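Local coordinates for putative exported protein (Bacteroides fragilis NCTC 9343, PDB 3IEE), which is of unknown function but is an all-helical, probably exported protein, possibly a lipoprotein of the cell envelope, at residues 50-55 with 59-64; 161-166 with 171-176; 198-203 with 246-251. All blocks are in the same frame, centred on the assembly; numbering follows the deposited sequence.

Contact 1: residues 50-55 with 59-64; sequences LDYMEQ and TPALSA. With EDO (1,2-ethanediol), chain I.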
loop_
_atom_site.group_PDB
_atom_site.type_symbol
_atom_site.label_atom_id
_atom_site.label_comp_id
_atom_site.label_asym_id
_atom_site.label_seq_id
_atom_site.Cartn_x
_atom_site.Cartn_y
_atom_site.Cartn_z
ATOM N N LEU A 50 9.655 13.408 7.911
ATOM C CA LEU A 50 9.444 13.479 9.356
ATOM C C LEU A 50 10.768 13.373 10.137
ATOM O O LEU A 50 10.983 14.063 11.142
ATOM C CB LEU A 50 8.479 12.390 9.811
ATOM C CG LEU A 50 7.010 12.526 9.349
ATOM C CD1 LEU A 50 6.311 11.170 9.666
ATOM C CD2 LEU A 50 6.280 13.711 10.038
ATOM N N ASP A 51 11.651 12.509 9.667
ATOM C CA ASP A 51 12.967 12.343 10.297
ATOM C C ASP A 51 13.770 13.655 10.226
ATOM O O ASP A 51 14.402 14.050 11.215
ATOM C CB ASP A 51 13.751 11.242 9.609
ATOM C CG ASP A 51 13.325 9.832 10.025
ATOM O OD1 ASP A 51 12.701 9.676 11.068
ATOM O OD2 ASP A 51 13.704 8.887 9.310
ATOM N N TYR A 52 13.785 14.278 9.058
ATOM C CA TYR A 52 14.425 15.594 8.860
ATOM C C TYR A 52 13.795 16.659 9.738
ATOM O O TYR A 52 14.494 17.434 10.390
ATOM C CB TYR A 52 14.371 16.038 7.394
ATOM C CG TYR A 52 15.050 17.405 7.148
ATOM C CD1 TYR A 52 16.436 17.550 7.214
ATOM C CD2 TYR A 52 14.295 18.554 6.978
ATOM C CE1 TYR A 52 17.034 18.779 7.038
ATOM C CE2 TYR A 52 14.872 19.774 6.782
ATOM C CZ TYR A 52 16.240 19.911 6.844
ATOM O OH TYR A 52 16.829 21.136 6.619
HETATM N N MSE A 53 12.471 16.728 9.771
HETATM C CA MSE A 53 11.811 17.641 10.707
HETATM C C MSE A 53 12.316 17.461 12.134
HETATM O O MSE A 53 12.699 18.445 12.775
HETATM C CB MSE A 53 10.268 17.517 10.632
HETATM C CG MSE A 53 9.699 18.047 9.352
HETATM SE SE MSE A 53 7.837 17.677 9.107
HETATM C CE MSE A 53 7.098 18.969 10.352
ATOM N N GLU A 54 12.343 16.215 12.623
ATOM C CA GLU A 54 12.813 15.929 13.986
ATOM C C GLU A 54 14.265 16.387 14.170
ATOM O O GLU A 54 14.611 17.051 15.151
ATOM C CB GLU A 54 12.787 14.431 14.306
ATOM C CG GLU A 54 11.421 13.789 14.398
ATOM C CD GLU A 54 11.474 12.218 14.435
ATOM O OE1 GLU A 54 12.462 11.594 13.949
ATOM O OE2 GLU A 54 10.506 11.614 14.967
ATOM N N GLN A 55 15.110 15.998 13.227
ATOM C CA GLN A 55 16.539 16.303 13.338
ATOM C C GLN A 55 16.817 17.796 13.273
ATOM O O GLN A 55 17.642 18.292 14.044
ATOM C CB GLN A 55 17.323 15.572 12.246
ATOM C CG GLN A 55 18.818 15.683 12.413
ATOM C CD GLN A 55 19.274 15.372 13.832
ATOM O OE1 GLN A 55 19.954 16.209 14.483
ATOM N NE2 GLN A 55 18.908 14.168 14.335
ATOM N N THR A 59 19.605 19.920 15.378
ATOM C CA THR A 59 20.871 20.319 14.735
ATOM C C THR A 59 20.561 20.945 13.376
ATOM O O THR A 59 19.460 20.784 12.880
ATOM C CB THR A 59 21.775 19.092 14.466
ATOM O OG1 THR A 59 21.000 18.047 13.861
ATOM C CG2 THR A 59 22.382 18.574 15.757
ATOM N N PRO A 60 21.508 21.706 12.786
ATOM C CA PRO A 60 21.268 22.152 11.378
ATOM C C PRO A 60 21.044 21.086 10.293
ATOM O O PRO A 60 20.533 21.440 9.212
ATOM C CB PRO A 60 22.525 22.926 11.033
ATOM C CG PRO A 60 22.975 23.490 12.403
ATOM C CD PRO A 60 22.744 22.310 13.332
ATOM N N ALA A 61 21.472 19.839 10.557
ATOM C CA ALA A 61 21.270 18.712 9.641
ATOM C C ALA A 61 21.686 19.144 8.216
ATOM O O ALA A 61 20.946 18.918 7.247
ATOM C CB ALA A 61 19.810 18.270 9.683
ATOM N N LEU A 62 22.879 19.731 8.109
ATOM C CA LEU A 62 23.248 20.465 6.892
ATOM C C LEU A 62 23.353 19.605 5.615
ATOM O O LEU A 62 23.155 20.107 4.495
ATOM C CB LEU A 62 24.539 21.267 7.111
ATOM C CG LEU A 62 24.827 22.382 6.113
ATOM C CD1 LEU A 62 23.641 23.374 6.048
ATOM C CD2 LEU A 62 26.141 23.082 6.458
ATOM N N SER A 63 23.678 18.336 5.766
ATOM C CA SER A 63 23.852 17.458 4.608
ATOM C C SER A 63 22.534 16.990 3.973
ATOM O O SER A 63 22.542 16.497 2.860
ATOM C CB SER A 63 24.679 16.235 5.015
ATOM O OG SER A 63 23.916 15.321 5.747
ATOM N N ALA A 64 21.421 17.095 4.706
ATOM C CA ALA A 64 20.125 16.528 4.271
ATOM C C ALA A 64 19.555 17.211 3.059
ATOM O O ALA A 64 19.577 18.451 2.979
ATOM C CB ALA A 64 19.096 16.648 5.410
HETATM C C1 EDO I . 16.197 20.092 1.221
HETATM O O1 EDO I . 15.951 19.305 2.383
HETATM C C2 EDO I . 17.122 21.238 1.625
HETATM O O2 EDO I . 18.063 20.751 2.593
HETATM O O HOH W 1 19.395 21.241 6.717
#

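Contact 2: residues 161-166 with 171-176; sequences VLLVDN and QIMSVR. With EDO (1,2-ethanediol), chain B.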
loop_
_atom_site.group_PDB
_atom_site.type_symbol
_atom_site.label_atom_id
_atom_site.label_comp_id
_atom_site.label_asym_id
_atom_site.label_seq_id
_atom_site.Cartn_x
_atom_site.Cartn_y
_atom_site.Cartn_z
ATOM N N VAL A 161 -14.572 -12.872 -13.981
ATOM C CA VAL A 161 -15.031 -12.674 -15.377
ATOM C C VAL A 161 -13.907 -12.867 -16.422
ATOM O O VAL A 161 -14.074 -13.585 -17.443
ATOM C CB VAL A 161 -15.745 -11.266 -15.544
ATOM C CG1 VAL A 161 -16.019 -10.908 -17.033
ATOM C CG2 VAL A 161 -17.032 -11.207 -14.751
ATOM N N LEU A 162 -12.787 -12.194 -16.203
ATOM C CA LEU A 162 -11.715 -12.208 -17.150
ATOM C C LEU A 162 -11.000 -13.559 -17.236
ATOM O O LEU A 162 -10.381 -13.856 -18.263
ATOM C CB LEU A 162 -10.747 -11.076 -16.851
ATOM C CG LEU A 162 -11.330 -9.625 -16.982
ATOM C CD1 LEU A 162 -10.305 -8.567 -16.622
ATOM C CD2 LEU A 162 -11.859 -9.410 -18.384
ATOM N N LEU A 163 -11.109 -14.385 -16.195
ATOM C CA LEU A 163 -10.386 -15.658 -16.138
ATOM C C LEU A 163 -11.292 -16.855 -16.323
ATOM O O LEU A 163 -10.894 -18.005 -16.070
ATOM C CB LEU A 163 -9.656 -15.768 -14.786
ATOM C CG LEU A 163 -8.545 -14.773 -14.580
ATOM C CD1 LEU A 163 -8.079 -14.789 -13.053
ATOM C CD2 LEU A 163 -7.377 -15.034 -15.556
ATOM N N VAL A 164 -12.513 -16.586 -16.779
ATOM C CA VAL A 164 -13.586 -17.562 -16.767
ATOM C C VAL A 164 -13.155 -18.869 -17.465
ATOM O O VAL A 164 -13.429 -19.971 -16.977
ATOM C CB VAL A 164 -14.890 -16.992 -17.394
ATOM C CG1 VAL A 164 -14.669 -16.583 -18.839
ATOM C CG2 VAL A 164 -15.990 -18.016 -17.283
ATOM N N ASP A 165 -12.420 -18.766 -18.553
ATOM C CA ASP A 165 -12.064 -19.986 -19.279
ATOM C C ASP A 165 -10.641 -20.461 -19.008
ATOM O O ASP A 165 -10.134 -21.351 -19.709
ATOM C CB ASP A 165 -12.281 -19.770 -20.780
ATOM C CG ASP A 165 -13.751 -19.626 -21.125
ATOM O OD1 ASP A 165 -14.561 -20.448 -20.593
ATOM O OD2 ASP A 165 -14.078 -18.683 -21.900
ATOM N N ASN A 166 -10.016 -19.914 -17.974
ATOM C CA ASN A 166 -8.612 -20.178 -17.697
ATOM C C ASN A 166 -8.482 -21.337 -16.678
ATOM O O ASN A 166 -8.910 -21.208 -15.549
ATOM C CB ASN A 166 -7.911 -18.904 -17.164
ATOM C CG ASN A 166 -6.411 -19.031 -17.121
ATOM O OD1 ASN A 166 -5.867 -20.036 -16.667
ATOM N ND2 ASN A 166 -5.712 -17.986 -17.552
ATOM N N GLN A 171 -5.416 -20.374 -9.132
ATOM C CA GLN A 171 -4.005 -20.135 -8.824
ATOM C C GLN A 171 -3.644 -18.666 -9.126
ATOM O O GLN A 171 -3.055 -17.946 -8.302
ATOM C CB GLN A 171 -3.099 -21.115 -9.594
ATOM C CG GLN A 171 -3.254 -22.595 -9.173
ATOM C CD GLN A 171 -4.507 -23.282 -9.638
ATOM O OE1 GLN A 171 -5.227 -22.770 -10.499
ATOM N NE2 GLN A 171 -4.761 -24.511 -9.125
ATOM N N ILE A 172 -4.033 -18.197 -10.307
ATOM C CA ILE A 172 -3.785 -16.797 -10.708
ATOM C C ILE A 172 -4.384 -15.806 -9.677
ATOM O O ILE A 172 -3.721 -14.854 -9.216
ATOM C CB ILE A 172 -4.326 -16.526 -12.151
ATOM C CG1 ILE A 172 -3.586 -17.376 -13.187
ATOM C CG2 ILE A 172 -4.180 -15.021 -12.505
ATOM C CD1 ILE A 172 -4.324 -17.487 -14.556
HETATM N N MSE A 173 -5.636 -16.041 -9.294
HETATM C CA MSE A 173 -6.317 -15.204 -8.332
HETATM C C MSE A 173 -5.657 -15.212 -6.950
HETATM O O MSE A 173 -5.494 -14.128 -6.322
HETATM C CB MSE A 173 -7.811 -15.546 -8.302
HETATM C CG MSE A 173 -8.515 -15.138 -9.621
HETATM SE SE MSE A 173 -10.421 -15.545 -9.567
HETATM C CE MSE A 173 -10.941 -14.228 -8.237
ATOM N N SER A 174 -5.184 -16.397 -6.515
ATOM C CA SER A 174 -4.468 -16.514 -5.263
ATOM C C SER A 174 -3.182 -15.691 -5.281
ATOM O O SER A 174 -2.877 -15.041 -4.289
ATOM C CB SER A 174 -4.085 -17.965 -4.921
ATOM O OG SER A 174 -3.129 -18.466 -5.828
ATOM N N VAL A 175 -2.417 -15.741 -6.363
ATOM C CA VAL A 175 -1.205 -14.937 -6.450
ATOM C C VAL A 175 -1.521 -13.442 -6.372
ATOM O O VAL A 175 -0.845 -12.672 -5.655
ATOM C CB VAL A 175 -0.410 -15.222 -7.771
ATOM C CG1 VAL A 175 0.788 -14.239 -7.913
ATOM C CG2 VAL A 175 0.052 -16.712 -7.848
ATOM N N ARG A 176 -2.546 -13.003 -7.115
ATOM C CA ARG A 176 -2.895 -11.592 -7.109
ATOM C C ARG A 176 -3.375 -11.157 -5.730
ATOM O O ARG A 176 -2.983 -10.137 -5.254
ATOM C CB ARG A 176 -3.936 -11.283 -8.191
ATOM C CG ARG A 176 -3.466 -11.612 -9.601
ATOM C CD ARG A 176 -4.592 -11.511 -10.644
ATOM N NE ARG A 176 -5.103 -10.116 -10.812
ATOM C CZ ARG A 176 -4.643 -9.210 -11.685
ATOM N NH1 ARG A 176 -3.635 -9.474 -12.472
ATOM N NH2 ARG A 176 -5.205 -8.005 -11.777
HETATM C C1 EDO B . -5.378 -7.245 -8.017
HETATM O O1 EDO B . -4.332 -7.524 -8.938
HETATM C C2 EDO B . -6.593 -6.639 -8.721
HETATM O O2 EDO B . -7.167 -7.437 -9.771
#

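Contact 3: residues 198-203 with 246-251; sequences PRIDLK and KVREKG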
loop_
_atom_site.group_PDB
_atom_site.type_symbol
_atom_site.label_atom_id
_atom_site.label_comp_id
_atom_site.label_asym_id
_atom_site.label_seq_id
_atom_site.Cartn_x
_atom_site.Cartn_y
_atom_site.Cartn_z
ATOM N N PRO A 198 -0.601 -4.532 16.147
ATOM C CA PRO A 198 -1.727 -5.475 16.024
ATOM C C PRO A 198 -2.361 -5.515 14.642
ATOM O O PRO A 198 -2.869 -6.574 14.223
ATOM C CB PRO A 198 -2.717 -4.993 17.102
ATOM C CG PRO A 198 -1.903 -4.242 18.058
ATOM C CD PRO A 198 -0.785 -3.601 17.259
ATOM N N ARG A 199 -2.408 -4.373 13.958
ATOM C CA ARG A 199 -2.913 -4.341 12.580
ATOM C C ARG A 199 -2.021 -5.188 11.647
ATOM O O ARG A 199 -2.549 -5.966 10.846
ATOM C CB ARG A 199 -3.062 -2.910 12.062
ATOM C CG ARG A 199 -3.644 -2.840 10.681
ATOM C CD ARG A 199 -5.039 -3.420 10.617
ATOM N NE ARG A 199 -5.619 -3.117 9.317
ATOM C CZ ARG A 199 -6.843 -3.443 8.915
ATOM N NH1 ARG A 199 -7.692 -4.090 9.706
ATOM N NH2 ARG A 199 -7.212 -3.090 7.692
ATOM N N ILE A 200 -0.690 -5.090 11.787
ATOM C CA ILE A 200 0.241 -5.965 11.030
ATOM C C ILE A 200 -0.090 -7.434 11.347
ATOM O O ILE A 200 -0.214 -8.270 10.449
ATOM C CB ILE A 200 1.681 -5.670 11.371
ATOM C CG1 ILE A 200 2.064 -4.282 10.857
ATOM C CG2 ILE A 200 2.642 -6.800 10.777
ATOM C CD1 ILE A 200 3.334 -3.745 11.448
ATOM N N ASP A 201 -0.319 -7.740 12.624
ATOM C CA ASP A 201 -0.617 -9.138 12.983
ATOM C C ASP A 201 -1.919 -9.633 12.336
ATOM O O ASP A 201 -2.019 -10.805 11.922
ATOM C CB ASP A 201 -0.666 -9.300 14.489
ATOM C CG ASP A 201 0.631 -8.927 15.172
ATOM O OD1 ASP A 201 1.695 -8.906 14.535
ATOM O OD2 ASP A 201 0.600 -8.688 16.401
ATOM N N LEU A 202 -2.909 -8.751 12.255
ATOM C CA LEU A 202 -4.196 -9.072 11.669
ATOM C C LEU A 202 -4.004 -9.387 10.190
ATOM O O LEU A 202 -4.539 -10.384 9.657
ATOM C CB LEU A 202 -5.131 -7.865 11.814
ATOM C CG LEU A 202 -6.597 -8.088 11.480
ATOM C CD1 LEU A 202 -7.217 -9.232 12.301
ATOM C CD2 LEU A 202 -7.332 -6.773 11.747
ATOM N N LYS A 203 -3.224 -8.560 9.508
ATOM C CA LYS A 203 -2.994 -8.782 8.087
ATOM C C LYS A 203 -2.144 -10.047 7.822
ATOM O O LYS A 203 -2.354 -10.726 6.813
ATOM C CB LYS A 203 -2.344 -7.571 7.421
ATOM C CG LYS A 203 -3.218 -6.323 7.411
ATOM C CD LYS A 203 -4.486 -6.471 6.595
ATOM C CE LYS A 203 -4.261 -6.229 5.094
ATOM N NZ LYS A 203 -5.549 -6.249 4.322
ATOM N N LYS A 246 8.929 -12.613 12.893
ATOM C CA LYS A 246 10.208 -12.359 13.571
ATOM C C LYS A 246 10.464 -10.855 13.781
ATOM O O LYS A 246 10.852 -10.413 14.879
ATOM C CB LYS A 246 11.323 -13.006 12.786
ATOM C CG LYS A 246 11.308 -14.502 12.866
ATOM C CD LYS A 246 11.706 -15.115 14.226
ATOM C CE LYS A 246 11.808 -16.650 14.081
ATOM N NZ LYS A 246 12.238 -17.334 15.323
ATOM N N VAL A 247 10.203 -10.058 12.753
ATOM C CA VAL A 247 10.305 -8.598 12.841
ATOM C C VAL A 247 9.323 -8.027 13.883
ATOM O O VAL A 247 9.664 -7.135 14.640
ATOM C CB VAL A 247 10.136 -7.954 11.413
ATOM C CG1 VAL A 247 9.898 -6.438 11.499
ATOM C CG2 VAL A 247 11.404 -8.250 10.590
ATOM N N ARG A 248 8.130 -8.598 13.945
ATOM C CA ARG A 248 7.161 -8.208 14.972
ATOM C C ARG A 248 7.542 -8.547 16.423
ATOM O O ARG A 248 6.918 -8.023 17.389
ATOM C CB ARG A 248 5.778 -8.772 14.635
ATOM C CG ARG A 248 5.041 -7.861 13.676
ATOM C CD ARG A 248 4.501 -6.581 14.397
ATOM N NE ARG A 248 3.485 -6.850 15.403
ATOM C CZ ARG A 248 3.441 -6.353 16.643
ATOM N NH1 ARG A 248 4.344 -5.500 17.084
ATOM N NH2 ARG A 248 2.406 -6.681 17.395
ATOM N N GLU A 249 8.554 -9.404 16.627
ATOM C CA GLU A 249 9.119 -9.618 17.965
ATOM C C GLU A 249 10.121 -8.535 18.398
ATOM O O GLU A 249 10.546 -8.486 19.560
ATOM C CB GLU A 249 9.791 -10.996 18.051
ATOM C CG GLU A 249 8.874 -12.151 17.825
ATOM C CD GLU A 249 9.661 -13.463 17.793
ATOM O OE1 GLU A 249 10.560 -13.641 18.637
ATOM O OE2 GLU A 249 9.361 -14.294 16.936
ATOM N N LYS A 250 10.543 -7.714 17.445
ATOM C CA LYS A 250 11.444 -6.612 17.689
ATOM C C LYS A 250 10.674 -5.336 18.047
ATOM O O LYS A 250 9.500 -5.192 17.704
ATOM C CB LYS A 250 12.295 -6.334 16.463
ATOM C CG LYS A 250 13.108 -7.532 15.987
ATOM C CD LYS A 250 13.781 -7.099 14.676
ATOM C CE LYS A 250 14.890 -7.893 14.305
ATOM N NZ LYS A 250 15.606 -7.229 13.135
ATOM N N GLY A 251 11.342 -4.404 18.735
ATOM C CA GLY A 251 10.638 -3.271 19.370
ATOM C C GLY A 251 10.625 -1.938 18.610
ATOM O O GLY A 251 10.126 -0.911 19.130
#

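Contact 1: residues 50-55 with 59-64
Y52 reaches from helix 43-56 to the loop that follows it, and its ring is where that loop rests. With CG anti to the backbone N (chi1 -179°), the side chain leaves the helix beside its own carbonyl carbon and runs out to the loop. Beyond CB and CG, CD1 is the first atom to meet the loop, 3.3 Å from A64 CB, a short carbon-carbon contact; CE1 still touches that methyl and also lies 3.9 Å from A61 CB. At the tip, OH is 2.6 Å from a water oxygen that also lies 2.7 Å from P60 O, a probable solvent link to the loop backbone. F111 and L115 of helix 87-119, and V66, also pack against this side chain.

This is a chain reversal at the end of a helix: 59-64 doubles back along the last turn or so of 43-56 and folds into a type I beta turn from A61 to A64, closed by A64 N to A61 O at 3.2 Å. The reversal starts where T59 N donates to Q55 O at 2.9 Å, with an N-H...O angle of 159°. Q55 bends at chi2, and its CG comes within 3.9 Å of A61 CB, the methyl that also meets Y52. Past the turn, A64 O accepts a hydrogen bond from O2 of a 1,2-ethanediol, probably a crystallisation additive, which is also bonded to V66 N.

Contact 2: residues 161-166 with 171-176
L163 lays its CD1 methyl against two consecutive residues of helix 169-189, and that is the tight end of this contact. CD1 sits 3.5 Å from M173 CG, closer than carbon atoms usually pack, and 3.9 Å from I172 CG2. The leucine and selenomethionine chains run antiparallel alongside each other, whereas L163 and I172 cross at a slant. I172 sets CG1 beside the backbone N (chi1 -63°) and CG2 anti to it; CG1 carries CD1 toward N166. M173 also packs on E156, E159 and L160 of helix 123-162.

The fold here is a helix-loop-helix connection between helices 123-162 and 169-189. The helix breaks at L163, and a type I beta turn from L163 to N166 follows, with N166 N bonded to L163 O at 2.8 Å. N166 buries far less than L163 and touches only the tip of I172, ND2 lying 3.3 Å from CD1. The solvent side is at exposed R176, whose NH2 donates to O2 of a 1,2-ethanediol (2.9 Å, nearly straight at 167°), probably from the crystallisation liquor, which also bonds E159. With no hydrogen bond between the two segments, side-chain packing alone joins them directly; the polar groups that do bond, N166 OD1, S174 OG and R176 NE, find partners in L168, Y230 and E159.

Contact 3: residues 198-203 with 246-251
D201 and R248 form a salt bridge within the C-terminal helical bundle, from helix 197-215 to R248 in the type I beta turn V247-K250 at the C-terminal side of helix 224-247. The ionic part is a side-on, two-nitrogen grip. R248 NE donates to D201 OD1 at 2.9 Å and R248 NH2 to D201 OD2 at 2.9 Å, both bonds nearly straight. Both oxygens lie close to the guanidinium plane and are met on their syn sides, but the nitrogens approach from out of the carboxylate plane, and the two flat groups are turned 26° apart. Gripped at two points, the guanidinium is held against rotation.

The apolar part lies under the arginine chain. I200, a buried residue, sets CG2 3.9 Å from R248 CG, with CD only a little farther, so the aliphatic stem of R248 crosses the isoleucine before its head reaches D201. Beside it V247 packs on Y189 and on M260 of helix 255-268.

Bends at chi2 (-75°) and chi3 curl the arginine, and the NH2 that holds OD2 also comes 3.9 Å from P198 N, which lies oblique to the guanidinium.

None of the three contacts sits wholly in the core. Contacts 1 and 2 are surface contacts on opposite sides of the chain's centre, their own centres about 47 Å apart; contact 3, nearer the middle, is partly buried through I200. Contacts 1 and 2 each close over a short connection, the first at the exit of helix 43-56, the second between helices 123-162 and 169-189. Contact 3 instead joins segments separated by 42 residues, bringing helix 197-215 to the end of helix 224-247. The chemistry changes accordingly: a backbone bond with methyls on an aromatic ring, then side-chain packing with no hydrogen bond across, then a charged pair over an aliphatic stem.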